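Local coordinates for protein alpha-L-rhamnosidase (Klebsiella oxytoca, PDB 4XHC) that probably hydrolyses terminal alpha-L-rhamnose residues from rhamnosides, as a family GH78 glycosidase, and binds rhamnose in a pocket of its helical catalytic domain, at residues L227-D237 with D249-N257. Residues are numbered along the deposited sequence; the frame is centred on the assembly and turned at random.
Sequences LQNCMQEVFED and DLRLQALVN. With RAM (alpha-L-rhamnopyranose), chain C.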
ATOM      1  N   LEU A 227      23.425  18.656   5.606  1.00 54.33           N
ATOM      2  CA  LEU A 227      22.670  19.578   6.448  1.00 56.82           C
ATOM      3  C   LEU A 227      21.392  20.011   5.737  1.00 57.12           C
ATOM      4  O   LEU A 227      20.326  20.058   6.346  1.00 56.67           O
ATOM      5  CB  LEU A 227      23.513  20.806   6.828  1.00 59.01           C
ATOM      6  CG  LEU A 227      22.772  21.877   7.643  1.00 59.70           C
ATOM      7  CD1 LEU A 227      22.254  21.322   8.963  1.00 57.07           C
ATOM      8  CD2 LEU A 227      23.675  23.073   7.881  1.00 61.95           C
ATOM      9  N   GLN A 228      21.513  20.327   4.453  1.00 57.36           N
ATOM     10  CA  GLN A 228      20.382  20.798   3.676  1.00 57.78           C
ATOM     11  C   GLN A 228      19.195  19.849   3.735  1.00 55.71           C
ATOM     12  O   GLN A 228      18.063  20.282   3.896  1.00 56.81           O
ATOM     13  CB  GLN A 228      20.785  20.998   2.228  1.00 59.65           C
ATOM     14  CG  GLN A 228      19.640  21.479   1.359  1.00 61.76           C
ATOM     15  CD  GLN A 228      20.113  21.917  -0.002  1.00 64.03           C
ATOM     16  OE1 GLN A 228      20.325  21.093  -0.890  1.00 64.31           O
ATOM     17  NE2 GLN A 228      20.287  23.223  -0.175  1.00 65.63           N
ATOM     18  N   ASN A 229      19.452  18.559   3.596  1.00 53.90           N
ATOM     19  CA  ASN A 229      18.366  17.585   3.600  1.00 55.09           C
ATOM     20  C   ASN A 229      17.785  17.346   4.999  1.00 54.44           C
ATOM     21  O   ASN A 229      16.624  16.952   5.135  1.00 56.18           O
ATOM     22  CB  ASN A 229      18.798  16.272   2.930  1.00 54.55           C
ATOM     23  CG  ASN A 229      18.914  16.401   1.412  1.00 55.90           C
ATOM     24  OD1 ASN A 229      18.518  17.408   0.829  1.00 57.65           O
ATOM     25  ND2 ASN A 229      19.472  15.388   0.771  1.00 56.39           N
ATOM     26  N   CYS A 230      18.578  17.616   6.027  1.00 52.83           N
ATOM     27  CA  CYS A 230      18.113  17.503   7.402  1.00 51.95           C
ATOM     28  C   CYS A 230      17.304  18.733   7.853  1.00 52.45           C
ATOM     29  O   CYS A 230      16.490  18.637   8.772  1.00 51.29           O
ATOM     30  CB  CYS A 230      19.304  17.245   8.334  1.00 51.44           C
ATOM     31  SG  CYS A 230      19.887  15.530   8.303  1.00 53.45           S
ATOM     32  N   MET A 231      17.524  19.879   7.209  1.00 53.72           N
ATOM     33  CA  MET A 231      16.794  21.108   7.542  1.00 56.37           C
ATOM     34  C   MET A 231      15.409  21.143   6.901  1.00 55.73           C
ATOM     35  O   MET A 231      15.283  21.370   5.704  1.00 55.74           O
ATOM     36  CB  MET A 231      17.595  22.351   7.138  1.00 59.34           C
ATOM     37  CG  MET A 231      18.744  22.659   8.090  1.00 60.84           C
ATOM     38  SD  MET A 231      19.764  24.049   7.562  1.00 63.90           S
ATOM     39  CE  MET A 231      18.618  25.406   7.809  1.00 66.40           C
ATOM     40  N   GLN A 232      14.388  20.895   7.716  1.00 55.26           N
ATOM     41  CA  GLN A 232      13.003  20.807   7.266  1.00 57.09           C
ATOM     42  C   GLN A 232      12.174  21.747   8.145  1.00 58.56           C
ATOM     43  O   GLN A 232      12.562  22.904   8.307  1.00 59.71           O
ATOM     44  CB  GLN A 232      12.521  19.353   7.333  1.00 56.59           C
ATOM     45  CG  GLN A 232      13.329  18.386   6.464  1.00 55.40           C
ATOM     46  CD  GLN A 232      13.065  18.553   4.979  1.00 55.75           C
ATOM     47  OE1 GLN A 232      11.955  18.916   4.565  1.00 56.86           O
ATOM     48  NE2 GLN A 232      14.082  18.279   4.164  1.00 54.83           N
ATOM     49  N   GLU A 233      11.052  21.285   8.709  1.00 58.50           N
ATOM     50  CA  GLU A 233      10.263  22.132   9.617  1.00 60.38           C
ATOM     51  C   GLU A 233      10.901  22.196  11.004  1.00 59.42           C
ATOM     52  O   GLU A 233      10.568  23.069  11.817  1.00 58.38           O
ATOM     53  CB  GLU A 233       8.795  21.686   9.670  1.00 62.49           C
ATOM     54  CG  GLU A 233       7.984  22.259   8.507  1.00 66.87           C
ATOM     55  CD  GLU A 233       6.572  21.708   8.398  1.00 69.41           C
ATOM     56  OE1 GLU A 233       6.418  20.469   8.374  1.00 72.62           O
ATOM     57  OE2 GLU A 233       5.618  22.518   8.313  1.00 70.78           O
ATOM     58  N   VAL A 234      11.821  21.263  11.253  1.00 58.32           N
ATOM     59  CA  VAL A 234      12.780  21.335  12.362  1.00 58.22           C
ATOM     60  C   VAL A 234      14.128  20.842  11.841  1.00 57.07           C
ATOM     61  O   VAL A 234      14.222  20.393  10.700  1.00 59.45           O
ATOM     62  CB  VAL A 234      12.347  20.464  13.566  1.00 57.50           C
ATOM     63  CG1 VAL A 234      10.998  20.917  14.100  1.00 58.57           C
ATOM     64  CG2 VAL A 234      12.308  18.982  13.206  1.00 55.84           C
ATOM     65  N   PHE A 235      15.163  20.915  12.669  1.00 55.54           N
ATOM     66  CA  PHE A 235      16.435  20.256  12.359  1.00 54.03           C
ATOM     67  C   PHE A 235      16.286  18.753  12.601  1.00 52.49           C
ATOM     68  O   PHE A 235      16.471  18.285  13.723  1.00 53.09           O
ATOM     69  CB  PHE A 235      17.563  20.789  13.259  1.00 54.02           C
ATOM     70  CG  PHE A 235      18.045  22.167  12.907  1.00 54.23           C
ATOM     71  CD1 PHE A 235      18.962  22.356  11.891  1.00 55.14           C
ATOM     72  CD2 PHE A 235      17.618  23.267  13.623  1.00 55.95           C
ATOM     73  CE1 PHE A 235      19.433  23.618  11.580  1.00 56.52           C
ATOM     74  CE2 PHE A 235      18.076  24.539  13.313  1.00 58.47           C
ATOM     75  CZ  PHE A 235      18.988  24.714  12.293  1.00 58.34           C
ATOM     76  N   GLU A 236      15.946  17.989  11.569  1.00 51.63           N
ATOM     77  CA  GLU A 236      15.760  16.545  11.734  1.00 50.57           C
ATOM     78  C   GLU A 236      17.115  15.855  11.884  1.00 50.28           C
ATOM     79  O   GLU A 236      18.090  16.296  11.290  1.00 52.28           O
ATOM     80  CB  GLU A 236      15.013  15.959  10.546  1.00 50.40           C
ATOM     81  CG  GLU A 236      13.605  16.513  10.367  1.00 52.13           C
ATOM     82  CD  GLU A 236      12.811  15.801   9.273  1.00 52.28           C
ATOM     83  OE1 GLU A 236      13.290  14.765   8.744  1.00 51.24           O
ATOM     84  OE2 GLU A 236      11.698  16.272   8.947  1.00 51.32           O
ATOM     85  N   ASP A 237      17.191  14.801  12.695  1.00 48.68           N
ATOM     86  CA  ASP A 237      18.454  14.078  12.857  1.00 48.34           C
ATOM     87  C   ASP A 237      18.828  13.332  11.585  1.00 48.63           C
ATOM     88  O   ASP A 237      19.984  13.371  11.163  1.00 49.13           O
ATOM     89  CB  ASP A 237      18.444  13.145  14.089  1.00 48.94           C
ATOM     90  CG  ASP A 237      17.397  12.040  14.015  1.00 48.73           C
ATOM     91  OD1 ASP A 237      16.330  12.230  13.403  1.00 50.02           O
ATOM     92  OD2 ASP A 237      17.641  10.972  14.605  1.00 49.26           O
ATOM     93  N   ASP A 249      21.972  16.387  18.482  1.00 47.47           N
ATOM     94  CA  ASP A 249      22.084  16.618  17.044  1.00 48.45           C
ATOM     95  C   ASP A 249      21.946  18.112  16.732  1.00 50.23           C
ATOM     96  O   ASP A 249      22.766  18.689  16.017  1.00 50.00           O
ATOM     97  CB  ASP A 249      21.032  15.800  16.284  1.00 48.65           C
ATOM     98  CG  ASP A 249      21.198  14.296  16.487  1.00 48.81           C
ATOM     99  OD1 ASP A 249      21.058  13.835  17.636  1.00 47.86           O
ATOM    100  OD2 ASP A 249      21.460  13.571  15.499  1.00 49.76           O
ATOM    101  N   LEU A 250      20.908  18.727  17.294  1.00 51.88           N
ATOM    102  CA  LEU A 250      20.679  20.170  17.183  1.00 52.39           C
ATOM    103  C   LEU A 250      21.931  20.980  17.495  1.00 51.83           C
ATOM    104  O   LEU A 250      22.246  21.933  16.787  1.00 54.19           O
ATOM    105  CB  LEU A 250      19.548  20.599  18.130  1.00 53.18           C
ATOM    106  CG  LEU A 250      19.258  22.098  18.247  1.00 54.68           C
ATOM    107  CD1 LEU A 250      18.946  22.696  16.886  1.00 55.18           C
ATOM    108  CD2 LEU A 250      18.109  22.349  19.207  1.00 56.53           C
ATOM    109  N   ARG A 251      22.631  20.616  18.561  1.00 49.55           N
ATOM    110  CA  ARG A 251      23.811  21.368  18.980  1.00 50.29           C
ATOM    111  C   ARG A 251      24.839  21.481  17.874  1.00 50.17           C
ATOM    112  O   ARG A 251      25.404  22.542  17.657  1.00 51.17           O
ATOM    113  CB  ARG A 251      24.465  20.734  20.204  1.00 49.11           C
ATOM    114  CG  ARG A 251      25.637  21.546  20.724  1.00 50.53           C
ATOM    115  CD  ARG A 251      26.047  21.155  22.133  1.00 50.12           C
ATOM    116  NE  ARG A 251      27.019  20.078  22.098  1.00 48.60           N
ATOM    117  CZ  ARG A 251      28.321  20.209  22.314  1.00 49.31           C
ATOM    118  NH1 ARG A 251      28.878  21.371  22.618  1.00 52.20           N
ATOM    119  NH2 ARG A 251      29.076  19.145  22.243  1.00 49.44           N
ATOM    120  N   LEU A 252      25.075  20.378  17.178  1.00 51.79           N
ATOM    121  CA  LEU A 252      26.057  20.348  16.099  1.00 52.79           C
ATOM    122  C   LEU A 252      25.515  20.986  14.827  1.00 53.42           C
ATOM    123  O   LEU A 252      26.226  21.724  14.144  1.00 54.23           O
ATOM    124  CB  LEU A 252      26.523  18.916  15.836  1.00 52.65           C
ATOM    125  CG  LEU A 252      27.783  18.496  16.601  1.00 53.64           C
ATOM    126  CD1 LEU A 252      27.763  18.932  18.057  1.00 55.28           C
ATOM    127  CD2 LEU A 252      27.969  16.996  16.506  1.00 52.98           C
ATOM    128  N   GLN A 253      24.252  20.722  14.526  1.00 52.25           N
ATOM    129  CA  GLN A 253      23.634  21.306  13.349  1.00 53.90           C
ATOM    130  C   GLN A 253      23.627  22.824  13.405  1.00 53.98           C
ATOM    131  O   GLN A 253      23.855  23.481  12.395  1.00 53.65           O
ATOM    132  CB  GLN A 253      22.214  20.774  13.161  1.00 55.74           C
ATOM    133  CG  GLN A 253      22.181  19.294  12.827  1.00 56.86           C
ATOM    134  CD  GLN A 253      20.819  18.811  12.374  1.00 57.78           C
ATOM    135  OE1 GLN A 253      20.187  19.421  11.522  1.00 59.29           O
ATOM    136  NE2 GLN A 253      20.384  17.681  12.914  1.00 57.77           N
ATOM    137  N   ALA A 254      23.377  23.382  14.586  1.00 54.27           N
ATOM    138  CA  ALA A 254      23.365  24.839  14.746  1.00 55.18           C
ATOM    139  C   ALA A 254      24.716  25.471  14.420  1.00 54.63           C
ATOM    140  O   ALA A 254      24.771  26.563  13.871  1.00 56.24           O
ATOM    141  CB  ALA A 254      22.917  25.226  16.151  1.00 54.69           C
ATOM    142  N   LEU A 255      25.802  24.790  14.761  1.00 54.34           N
ATOM    143  CA  LEU A 255      27.135  25.302  14.446  1.00 55.84           C
ATOM    144  C   LEU A 255      27.339  25.405  12.938  1.00 55.50           C
ATOM    145  O   LEU A 255      27.878  26.388  12.452  1.00 54.92           O
ATOM    146  CB  LEU A 255      28.231  24.405  15.047  1.00 55.88           C
ATOM    147  CG  LEU A 255      28.482  24.452  16.555  1.00 56.01           C
ATOM    148  CD1 LEU A 255      29.593  23.473  16.924  1.00 54.92           C
ATOM    149  CD2 LEU A 255      28.827  25.861  17.025  1.00 57.26           C
ATOM    150  N   VAL A 256      26.915  24.378  12.205  1.00 54.73           N
ATOM    151  CA  VAL A 256      27.132  24.335  10.764  1.00 55.49           C
ATOM    152  C   VAL A 256      26.229  25.358  10.082  1.00 56.44           C
ATOM    153  O   VAL A 256      26.654  26.074   9.182  1.00 56.65           O
ATOM    154  CB  VAL A 256      26.874  22.924  10.192  1.00 55.75           C
ATOM    155  CG1 VAL A 256      27.202  22.873   8.704  1.00 56.01           C
ATOM    156  CG2 VAL A 256      27.688  21.884  10.955  1.00 55.59           C
ATOM    157  N   ASN A 257      24.984  25.428  10.535  1.00 56.56           N
ATOM    158  CA  ASN A 257      24.037  26.419  10.051  1.00 59.37           C
ATOM    159  C   ASN A 257      24.621  27.830  10.117  1.00 62.26           C
ATOM    160  O   ASN A 257      24.462  28.627   9.196  1.00 66.62           O
ATOM    161  CB  ASN A 257      22.758  26.342  10.884  1.00 59.34           C
ATOM    162  CG  ASN A 257      21.751  27.408  10.510  1.00 60.95           C
ATOM    163  OD1 ASN A 257      21.217  27.413   9.408  1.00 60.48           O
ATOM    164  ND2 ASN A 257      21.500  28.328  11.430  1.00 62.77           N
TER
HETATM  165  C1  RAM C 900      19.559   7.838  17.855  1.00 42.92           C
HETATM  166  C2  RAM C 900      19.965   8.764  16.725  1.00 43.00           C
HETATM  167  C3  RAM C 900      20.010  10.204  17.202  1.00 44.08           C
HETATM  168  C4  RAM C 900      20.654  10.256  18.577  1.00 44.03           C
HETATM  169  C5  RAM C 900      19.732   9.570  19.572  1.00 45.45           C
HETATM  170  C6  RAM C 900      20.469   8.897  20.703  1.00 47.24           C
HETATM  171  O1  RAM C 900      18.683   6.908  17.352  1.00 43.00           O
HETATM  172  O2  RAM C 900      21.268   8.368  16.329  1.00 43.68           O
HETATM  173  O3  RAM C 900      20.751  11.017  16.290  1.00 46.08           O
HETATM  174  O4  RAM C 900      20.848  11.598  18.982  1.00 43.03           O
HETATM  175  O5  RAM C 900      18.935   8.567  18.906  1.00 45.97           O
HETATM  176  O   HOH W   1      21.909  14.727  12.911  1.00 52.81           O
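D237 and D249 meet at the rhamnose pocket of the six-hairpin (alpha/alpha)6 glycosidase domain, where the loop leaving helix 214-230 runs beside helix 247-259. D249, near the start of its helix, holds the sugar with both carboxylate oxygens: RAM O4 donates to OD1 at 2.6 Å and RAM O3 to OD2 at 2.8 Å. CB of D237 packs 3.4 Å from that same OD2, while its own OD2 turns to the sugar ring. One water donates to both D237 O and D249 OD2, tying loop to helix; D249 OD2 thus accepts from the water as well as from RAM O3.

One turn down the helix, Q253 fills the middle of the interface. Its chain runs extended beyond CG (chi2 -169°) and carries the amide to the loop, where NE2 gives a fairly straight hydrogen bond to E236 O, 3.1 Å long, arriving from above the carbonyl plane. OE1 of Q253 lies at the edge of the F235 ring, near its plane and 3.2 Å from CD1, with amide and ring nearly perpendicular (86°). L250 CD1 comes obliquely to CD2 of the same ring, and helix 264-276 adds L266 and C270 around it. Farther from the sugar, L227 CD2 meets V256 CG1 at 3.6 Å, and the methyl CE of M231 reaches N257 OD1, an oxygen that accepts from R263 N.

Q253 thus anchors the loop carbonyl just before D237, and the water makes a second, separate bridge from loop to helix; the two probably help place both pocket aspartates near the sugar's O3.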